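Local coordinates for protein sulfurtransferase (Azotobacter vinelandii, PDB 1E0C) that probably transfers sulfur from thiosulfate to cyanide, as a rhodanese built of two rhodanese-like domains of the phosphatase clan, at residues V10-D15 with Y112-L117; A22-L27 with E81-V86. One frame throughout, in Å; residues are numbered along the deposited sequence.

Contact 1 (V10-D15 with Y112-L117)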
ATOM      1  N   VAL A  10       2.604  -5.440  10.935  1.00 11.85           N
ATOM      2  CA  VAL A  10       3.835  -5.803  10.229  1.00  9.10           C
ATOM      3  C   VAL A  10       4.458  -7.024  10.891  1.00 16.64           C
ATOM      4  O   VAL A  10       4.719  -7.005  12.099  1.00 12.60           O
ATOM      5  CB  VAL A  10       4.826  -4.630  10.217  1.00 12.87           C
ATOM      6  CG1 VAL A  10       6.173  -5.039   9.651  1.00 11.76           C
ATOM      7  CG2 VAL A  10       4.246  -3.452   9.433  1.00 11.25           C
ATOM      8  N   ILE A  11       4.502  -8.138  10.161  1.00 11.71           N
ATOM      9  CA  ILE A  11       5.051  -9.372  10.728  1.00  8.83           C
ATOM     10  C   ILE A  11       6.344  -9.748  10.040  1.00 10.70           C
ATOM     11  O   ILE A  11       6.671  -9.243   8.969  1.00 11.56           O
ATOM     12  CB  ILE A  11       4.026 -10.520  10.626  1.00 10.33           C
ATOM     13  CG1 ILE A  11       3.849 -10.945   9.165  1.00  9.78           C
ATOM     14  CG2 ILE A  11       2.696 -10.060  11.211  1.00 11.42           C
ATOM     15  CD1 ILE A  11       2.869 -12.096   8.985  1.00 14.63           C
ATOM     16  N   GLU A  12       7.118 -10.653  10.650  1.00 10.45           N
ATOM     17  CA  GLU A  12       8.390 -11.047  10.048  1.00 10.14           C
ATOM     18  C   GLU A  12       8.226 -12.364   9.286  1.00  9.11           C
ATOM     19  O   GLU A  12       7.282 -13.115   9.522  1.00 11.43           O
ATOM     20  CB  GLU A  12       9.432 -11.224  11.170  1.00 15.29           C
ATOM     21  CG  GLU A  12       9.682  -9.934  11.959  1.00 12.60           C
ATOM     22  CD  GLU A  12      10.371  -8.875  11.122  1.00 17.71           C
ATOM     23  OE1 GLU A  12      11.194  -9.250  10.265  1.00 20.13           O
ATOM     24  OE2 GLU A  12      10.105  -7.663  11.295  1.00 24.38           O
ATOM     25  N   PRO A  13       9.168 -12.660   8.416  1.00 10.14           N
ATOM     26  CA  PRO A  13       9.183 -13.915   7.675  1.00 14.39           C
ATOM     27  C   PRO A  13       9.009 -15.121   8.572  1.00 16.37           C
ATOM     28  O   PRO A  13       8.264 -16.048   8.238  1.00 10.92           O
ATOM     29  CB  PRO A  13      10.541 -13.901   6.990  1.00 14.78           C
ATOM     30  CG  PRO A  13      10.808 -12.441   6.764  1.00 13.97           C
ATOM     31  CD  PRO A  13      10.300 -11.779   8.027  1.00 13.34           C
ATOM     32  N   ALA A  14       9.700 -15.160   9.720  1.00 15.10           N
ATOM     33  CA  ALA A  14       9.542 -16.275  10.645  1.00 11.91           C
ATOM     34  C   ALA A  14       8.097 -16.466  11.073  1.00 15.88           C
ATOM     35  O   ALA A  14       7.647 -17.606  11.227  1.00 15.29           O
ATOM     36  CB  ALA A  14      10.421 -16.093  11.883  1.00 16.44           C
ATOM     37  N   ASP A  15       7.391 -15.364  11.335  1.00 10.22           N
ATOM     38  CA  ASP A  15       6.003 -15.456  11.777  1.00  9.74           C
ATOM     39  C   ASP A  15       5.128 -16.074  10.680  1.00 10.98           C
ATOM     40  O   ASP A  15       4.224 -16.853  10.962  1.00 14.49           O
ATOM     41  CB  ASP A  15       5.437 -14.067  12.094  1.00 13.35           C
ATOM     42  CG  ASP A  15       6.226 -13.337  13.162  1.00 17.94           C
ATOM     43  OD1 ASP A  15       6.609 -13.988  14.155  1.00 14.60           O
ATOM     44  OD2 ASP A  15       6.435 -12.119  12.998  1.00 14.35           O
ATOM     45  N   TYR A 112       1.241  -7.181   6.857  1.00  8.91           N
ATOM     46  CA  TYR A 112       2.265  -6.935   5.868  1.00  9.58           C
ATOM     47  C   TYR A 112       3.511  -7.752   6.237  1.00 12.81           C
ATOM     48  O   TYR A 112       3.904  -7.750   7.405  1.00 11.81           O
ATOM     49  CB  TYR A 112       2.683  -5.452   5.856  1.00 10.13           C
ATOM     50  CG  TYR A 112       3.920  -5.211   5.019  1.00  9.99           C
ATOM     51  CD1 TYR A 112       3.935  -5.561   3.679  1.00  6.91           C
ATOM     52  CD2 TYR A 112       5.071  -4.641   5.562  1.00  8.91           C
ATOM     53  CE1 TYR A 112       5.035  -5.348   2.882  1.00  8.78           C
ATOM     54  CE2 TYR A 112       6.182  -4.420   4.770  1.00  7.43           C
ATOM     55  CZ  TYR A 112       6.167  -4.777   3.436  1.00 11.13           C
ATOM     56  OH  TYR A 112       7.268  -4.581   2.643  1.00 11.09           O
ATOM     57  N   LEU A 113       4.045  -8.470   5.259  1.00 11.70           N
ATOM     58  CA  LEU A 113       5.286  -9.213   5.493  1.00 12.36           C
ATOM     59  C   LEU A 113       6.461  -8.238   5.389  1.00 10.90           C
ATOM     60  O   LEU A 113       6.785  -7.748   4.310  1.00  7.33           O
ATOM     61  CB  LEU A 113       5.462 -10.316   4.438  1.00 10.19           C
ATOM     62  CG  LEU A 113       6.801 -11.068   4.524  1.00 15.15           C
ATOM     63  CD1 LEU A 113       6.894 -11.783   5.872  1.00 11.91           C
ATOM     64  CD2 LEU A 113       6.931 -12.063   3.380  1.00 15.17           C
ATOM     65  N   ASN A 114       7.073  -7.934   6.530  1.00 12.15           N
ATOM     66  CA  ASN A 114       8.162  -6.954   6.554  1.00  9.34           C
ATOM     67  C   ASN A 114       9.282  -7.296   5.597  1.00 11.24           C
ATOM     68  O   ASN A 114       9.890  -8.368   5.692  1.00 12.76           O
ATOM     69  CB  ASN A 114       8.701  -6.850   7.989  1.00  9.21           C
ATOM     70  CG  ASN A 114       9.298  -5.478   8.267  1.00 15.39           C
ATOM     71  OD1 ASN A 114       9.216  -4.581   7.434  1.00 11.53           O
ATOM     72  ND2 ASN A 114       9.890  -5.319   9.445  1.00 11.36           N
ATOM     73  N   GLY A 115       9.561  -6.423   4.632  1.00  7.22           N
ATOM     74  CA  GLY A 115      10.605  -6.667   3.651  1.00  9.71           C
ATOM     75  C   GLY A 115      10.151  -7.618   2.541  1.00 10.13           C
ATOM     76  O   GLY A 115      10.912  -7.908   1.614  1.00  9.54           O
ATOM     77  N   GLY A 116       8.922  -8.100   2.630  1.00 11.95           N
ATOM     78  CA  GLY A 116       8.335  -8.941   1.604  1.00  8.91           C
ATOM     79  C   GLY A 116       9.248 -10.068   1.152  1.00 10.42           C
ATOM     80  O   GLY A 116       9.926 -10.734   1.936  1.00 11.39           O
ATOM     81  N   LEU A 117       9.262 -10.315  -0.156  1.00 11.27           N
ATOM     82  CA  LEU A 117      10.078 -11.406  -0.702  1.00 10.16           C
ATOM     83  C   LEU A 117      11.561 -11.153  -0.511  1.00 11.30           C
ATOM     84  O   LEU A 117      12.364 -12.089  -0.460  1.00 13.45           O
ATOM     85  CB  LEU A 117       9.752 -11.589  -2.190  1.00  9.79           C
ATOM     86  CG  LEU A 117      10.383 -12.826  -2.848  1.00 16.06           C
ATOM     87  CD1 LEU A 117       9.672 -14.089  -2.384  1.00 16.39           C
ATOM     88  CD2 LEU A 117      10.296 -12.703  -4.365  1.00 16.57           C
TER
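With CG1 of Val10 anti to the backbone N (chi1 173°) and CG of Asn114 roughly anti to its own backbone N (chi1 -152°), the valine methyl comes to rest against the amide, CG1 lying 3.4 Å from Asn114 CG. The amide of Asn114 then reaches along the bent side chain of Glu12, which runs beside it in the same direction. Asn114 ND2 gives an almost straight hydrogen bond of 3.0 Å to Glu12 OE2; the oxygen lies in the amide plane, while the N-H comes to the syn side of OE2, somewhat out of the plane of a carboxylate turned 70° from the amide. Second partners, Arg206 in a salt bridge to Glu12 OE1 and Ile207 N donating to Asn114 OD1, tie this edge to strand 206-207. Strand 10-11, outermost in the parallel sheet of the first rhodanese-like domain, pairs with 110-113 through Ile11 N to Tyr112 O; a second bond, Asn114 N to Ile11 O, comes from the residue directly after that strand, and each is 2.8 Å. Beyond the sheet, Glu12 sits at the N-cap of helix 13-17, and its backbone N donates to Asp15 OD2 at 2.9 Å. Leu113, on the sheet face shared with Ile11, pushes CD1 to 3.5 Å from Pro13 N, the two side chains crossing at about a right angle. On the Val10 face, CG2 meets the edge of the Tyr112 ring near its plane.

Contact 2 (A22-L27 with E81-V86)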
ATOM      1  N   ALA A  22      -2.109 -22.146   7.756  1.00 15.28           N
ATOM      2  CA  ALA A  22      -3.336 -21.699   8.433  1.00 14.83           C
ATOM      3  C   ALA A  22      -4.457 -21.605   7.404  1.00 12.61           C
ATOM      4  O   ALA A  22      -4.250 -21.028   6.331  1.00 13.55           O
ATOM      5  CB  ALA A  22      -3.094 -20.341   9.087  1.00 17.35           C
ATOM      6  N   PRO A  23      -5.591 -22.239   7.662  1.00 15.31           N
ATOM      7  CA  PRO A  23      -6.665 -22.336   6.691  1.00 17.05           C
ATOM      8  C   PRO A  23      -7.264 -20.984   6.333  1.00 19.30           C
ATOM      9  O   PRO A  23      -7.742 -20.807   5.214  1.00 19.60           O
ATOM     10  CB  PRO A  23      -7.705 -23.240   7.347  1.00 20.26           C
ATOM     11  CG  PRO A  23      -7.379 -23.206   8.802  1.00 25.91           C
ATOM     12  CD  PRO A  23      -5.882 -23.033   8.883  1.00 18.77           C
ATOM     13  N   GLU A  24      -7.239 -20.043   7.259  1.00 14.12           N
ATOM     14  CA  GLU A  24      -7.772 -18.706   7.064  1.00 15.57           C
ATOM     15  C   GLU A  24      -6.853 -17.797   6.262  1.00 16.65           C
ATOM     16  O   GLU A  24      -7.243 -16.696   5.859  1.00 15.47           O
ATOM     17  CB  GLU A  24      -8.079 -18.064   8.423  1.00 18.67           C
ATOM     18  CG  GLU A  24      -6.871 -17.703   9.259  1.00 20.73           C
ATOM     19  CD  GLU A  24      -6.388 -18.776  10.204  1.00 31.59           C
ATOM     20  OE1 GLU A  24      -6.568 -19.983   9.940  1.00 19.50           O
ATOM     21  OE2 GLU A  24      -5.787 -18.427  11.250  1.00 31.29           O
ATOM     22  N   LEU A  25      -5.616 -18.214   6.045  1.00 13.76           N
ATOM     23  CA  LEU A  25      -4.626 -17.372   5.391  1.00 14.83           C
ATOM     24  C   LEU A  25      -4.905 -17.180   3.908  1.00 14.92           C
ATOM     25  O   LEU A  25      -5.011 -18.132   3.130  1.00 12.21           O
ATOM     26  CB  LEU A  25      -3.225 -17.969   5.563  1.00 15.16           C
ATOM     27  CG  LEU A  25      -2.092 -17.280   4.797  1.00 18.50           C
ATOM     28  CD1 LEU A  25      -1.930 -15.834   5.275  1.00 14.50           C
ATOM     29  CD2 LEU A  25      -0.793 -18.051   4.994  1.00 16.05           C
ATOM     30  N   ILE A  26      -4.954 -15.912   3.510  1.00 10.22           N
ATOM     31  CA  ILE A  26      -4.935 -15.549   2.101  1.00  9.76           C
ATOM     32  C   ILE A  26      -3.626 -14.775   1.869  1.00 12.80           C
ATOM     33  O   ILE A  26      -3.504 -13.639   2.313  1.00 12.06           O
ATOM     34  CB  ILE A  26      -6.134 -14.707   1.650  1.00  9.46           C
ATOM     35  CG1 ILE A  26      -7.444 -15.460   1.901  1.00  8.25           C
ATOM     36  CG2 ILE A  26      -5.980 -14.383   0.161  1.00  9.06           C
ATOM     37  CD1 ILE A  26      -8.677 -14.787   1.330  1.00 17.98           C
ATOM     38  N   LEU A  27      -2.651 -15.464   1.314  1.00 11.04           N
ATOM     39  CA  LEU A  27      -1.315 -14.912   1.095  1.00 12.39           C
ATOM     40  C   LEU A  27      -1.240 -14.326  -0.312  1.00 14.65           C
ATOM     41  O   LEU A  27      -1.448 -15.018  -1.305  1.00 14.79           O
ATOM     42  CB  LEU A  27      -0.281 -16.012   1.278  1.00 10.23           C
ATOM     43  CG  LEU A  27       1.186 -15.688   1.020  1.00 13.13           C
ATOM     44  CD1 LEU A  27       1.651 -14.561   1.953  1.00 11.77           C
ATOM     45  CD2 LEU A  27       2.037 -16.933   1.271  1.00 12.30           C
ATOM     46  N   GLU A  81     -13.785 -15.236   7.379  1.00 21.82           N
ATOM     47  CA  GLU A  81     -12.712 -15.553   8.323  1.00 26.30           C
ATOM     48  C   GLU A  81     -11.322 -15.259   7.786  1.00 18.67           C
ATOM     49  O   GLU A  81     -10.319 -15.505   8.465  1.00 19.00           O
ATOM     50  CB  GLU A  81     -12.804 -17.064   8.635  1.00 28.40           C
ATOM     51  CG  GLU A  81     -12.508 -17.936   7.429  1.00 39.76           C
ATOM     52  CD  GLU A  81     -13.725 -18.356   6.637  1.00 49.21           C
ATOM     53  OE1 GLU A  81     -14.643 -17.541   6.405  1.00 37.35           O
ATOM     54  OE2 GLU A  81     -13.765 -19.532   6.207  1.00 43.71           O
ATOM     55  N   ALA A  82     -11.217 -14.783   6.550  1.00 18.54           N
ATOM     56  CA  ALA A  82      -9.933 -14.593   5.903  1.00 13.43           C
ATOM     57  C   ALA A  82      -9.006 -13.671   6.705  1.00 13.47           C
ATOM     58  O   ALA A  82      -9.447 -12.654   7.233  1.00 15.56           O
ATOM     59  CB  ALA A  82     -10.111 -13.962   4.520  1.00 19.00           C
ATOM     60  N   VAL A  83      -7.728 -14.000   6.640  1.00 12.56           N
ATOM     61  CA  VAL A  83      -6.663 -13.136   7.135  1.00 12.09           C
ATOM     62  C   VAL A  83      -5.636 -12.998   6.008  1.00 11.28           C
ATOM     63  O   VAL A  83      -5.082 -13.994   5.547  1.00 12.97           O
ATOM     64  CB  VAL A  83      -5.951 -13.656   8.390  1.00 15.28           C
ATOM     65  CG1 VAL A  83      -4.878 -12.643   8.809  1.00 11.86           C
ATOM     66  CG2 VAL A  83      -6.925 -13.860   9.545  1.00 16.31           C
ATOM     67  N   TYR A  84      -5.480 -11.775   5.504  1.00 11.82           N
ATOM     68  CA  TYR A  84      -4.567 -11.549   4.400  1.00  9.15           C
ATOM     69  C   TYR A  84      -3.155 -11.281   4.935  1.00 13.23           C
ATOM     70  O   TYR A  84      -2.996 -10.610   5.953  1.00 13.09           O
ATOM     71  CB  TYR A  84      -4.982 -10.337   3.558  1.00 10.85           C
ATOM     72  CG  TYR A  84      -6.229 -10.583   2.730  1.00  7.34           C
ATOM     73  CD1 TYR A  84      -7.475 -10.541   3.318  1.00 10.76           C
ATOM     74  CD2 TYR A  84      -6.125 -10.852   1.365  1.00 11.20           C
ATOM     75  CE1 TYR A  84      -8.631 -10.752   2.577  1.00 10.05           C
ATOM     76  CE2 TYR A  84      -7.274 -11.060   0.618  1.00 11.44           C
ATOM     77  CZ  TYR A  84      -8.503 -11.041   1.228  1.00 13.82           C
ATOM     78  OH  TYR A  84      -9.646 -11.245   0.483  1.00 13.19           O
ATOM     79  N   VAL A  85      -2.194 -11.885   4.272  1.00 10.75           N
ATOM     80  CA  VAL A  85      -0.787 -11.519   4.448  1.00 11.90           C
ATOM     81  C   VAL A  85      -0.285 -11.073   3.081  1.00 15.14           C
ATOM     82  O   VAL A  85      -0.560 -11.743   2.081  1.00 11.03           O
ATOM     83  CB  VAL A  85       0.086 -12.647   4.996  1.00 10.24           C
ATOM     84  CG1 VAL A  85       1.548 -12.207   5.033  1.00 11.56           C
ATOM     85  CG2 VAL A  85      -0.385 -13.014   6.400  1.00 11.44           C
ATOM     86  N   VAL A  86       0.275  -9.871   3.027  1.00  7.92           N
ATOM     87  CA  VAL A  86       0.572  -9.260   1.736  1.00  7.35           C
ATOM     88  C   VAL A  86       2.054  -8.983   1.579  1.00  9.47           C
ATOM     89  O   VAL A  86       2.698  -8.463   2.500  1.00 11.71           O
ATOM     90  CB  VAL A  86      -0.204  -7.921   1.623  1.00 12.13           C
ATOM     91  CG1 VAL A  86      -0.117  -7.373   0.216  1.00 13.08           C
ATOM     92  CG2 VAL A  86      -1.650  -8.102   2.069  1.00 13.15           C
TER
HETATM   93  O   HOH W   1     -10.993 -20.249   6.009  1.00 35.42           O
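Ile26 lies alongside Tyr84 at the heart of a parallel strand pair, 25-27 with 83-86, inside the five-stranded sheet of the first rhodanese-like domain. CB of Ile26 stands over one face of the phenol ring in a CH-pi contact, 4.1 Å from its centroid. Its CG2, anti to the backbone N, presses on Tyr84 CE2, while CG1, anti to the carbonyl carbon (chi1 -59°), carries CD1 to 3.6 Å from Ala82 CB and still touches the hydroxyl end of the ring. The phenol OH is hydrogen-bonded to His78, an anchor beyond the pair that helps fix the ring. On the face bearing Leu25, Leu27, Val83 and Val85, one pair is notably tight: Leu25 CD1 is 3.4 Å from Val85 CG2, closer than usual for two carbons. Leu16 of helix 13-17 packs against both leucines and Val85. The backbones are laced by Val83 N to Glu24 O, Ile26 N to Val83 O and Val85 N to Ile26 O.

The stem of Glu24 is still well packed, CG lying 3.9 Å from Val83 CG2, and only its carboxylate leads away, to the backbone N of Asp3. The contact slackens at Pro23 and the exposed Glu81. Pro23 O is hydrogen-bonded to Arg79; secondarily, a water donates to Glu81 OE2 at 2.9 Å and only weakly to Pro23 O, at 3.4 Å.

In the fold
Contacts 1 and 2 are two pairings in a single parallel sheet, whose strands run in the order 10-11, 110-113, 83-87, 25-29, 45-46. Strands 110-113 and 83-87 are neighbours there, so the two contacts, with centres about 14 Å apart, touch directly: Leu113 N lies 3.1 Å from Val86 O, a probable hydrogen bond, and Ile11 CD1 packs 4.2 Å from Val85 CG1. Both segments of contact 2 fall in the chain between residues 15 and 112, and helix 13-17 leads on to strand 25-29. The persulfide Cys230, probably the sulfur carrier as in rhodaneses, lies in the second rhodanese-like domain; contact 1 reaches that domain where Val10 and Tyr112 touch helix 235-245.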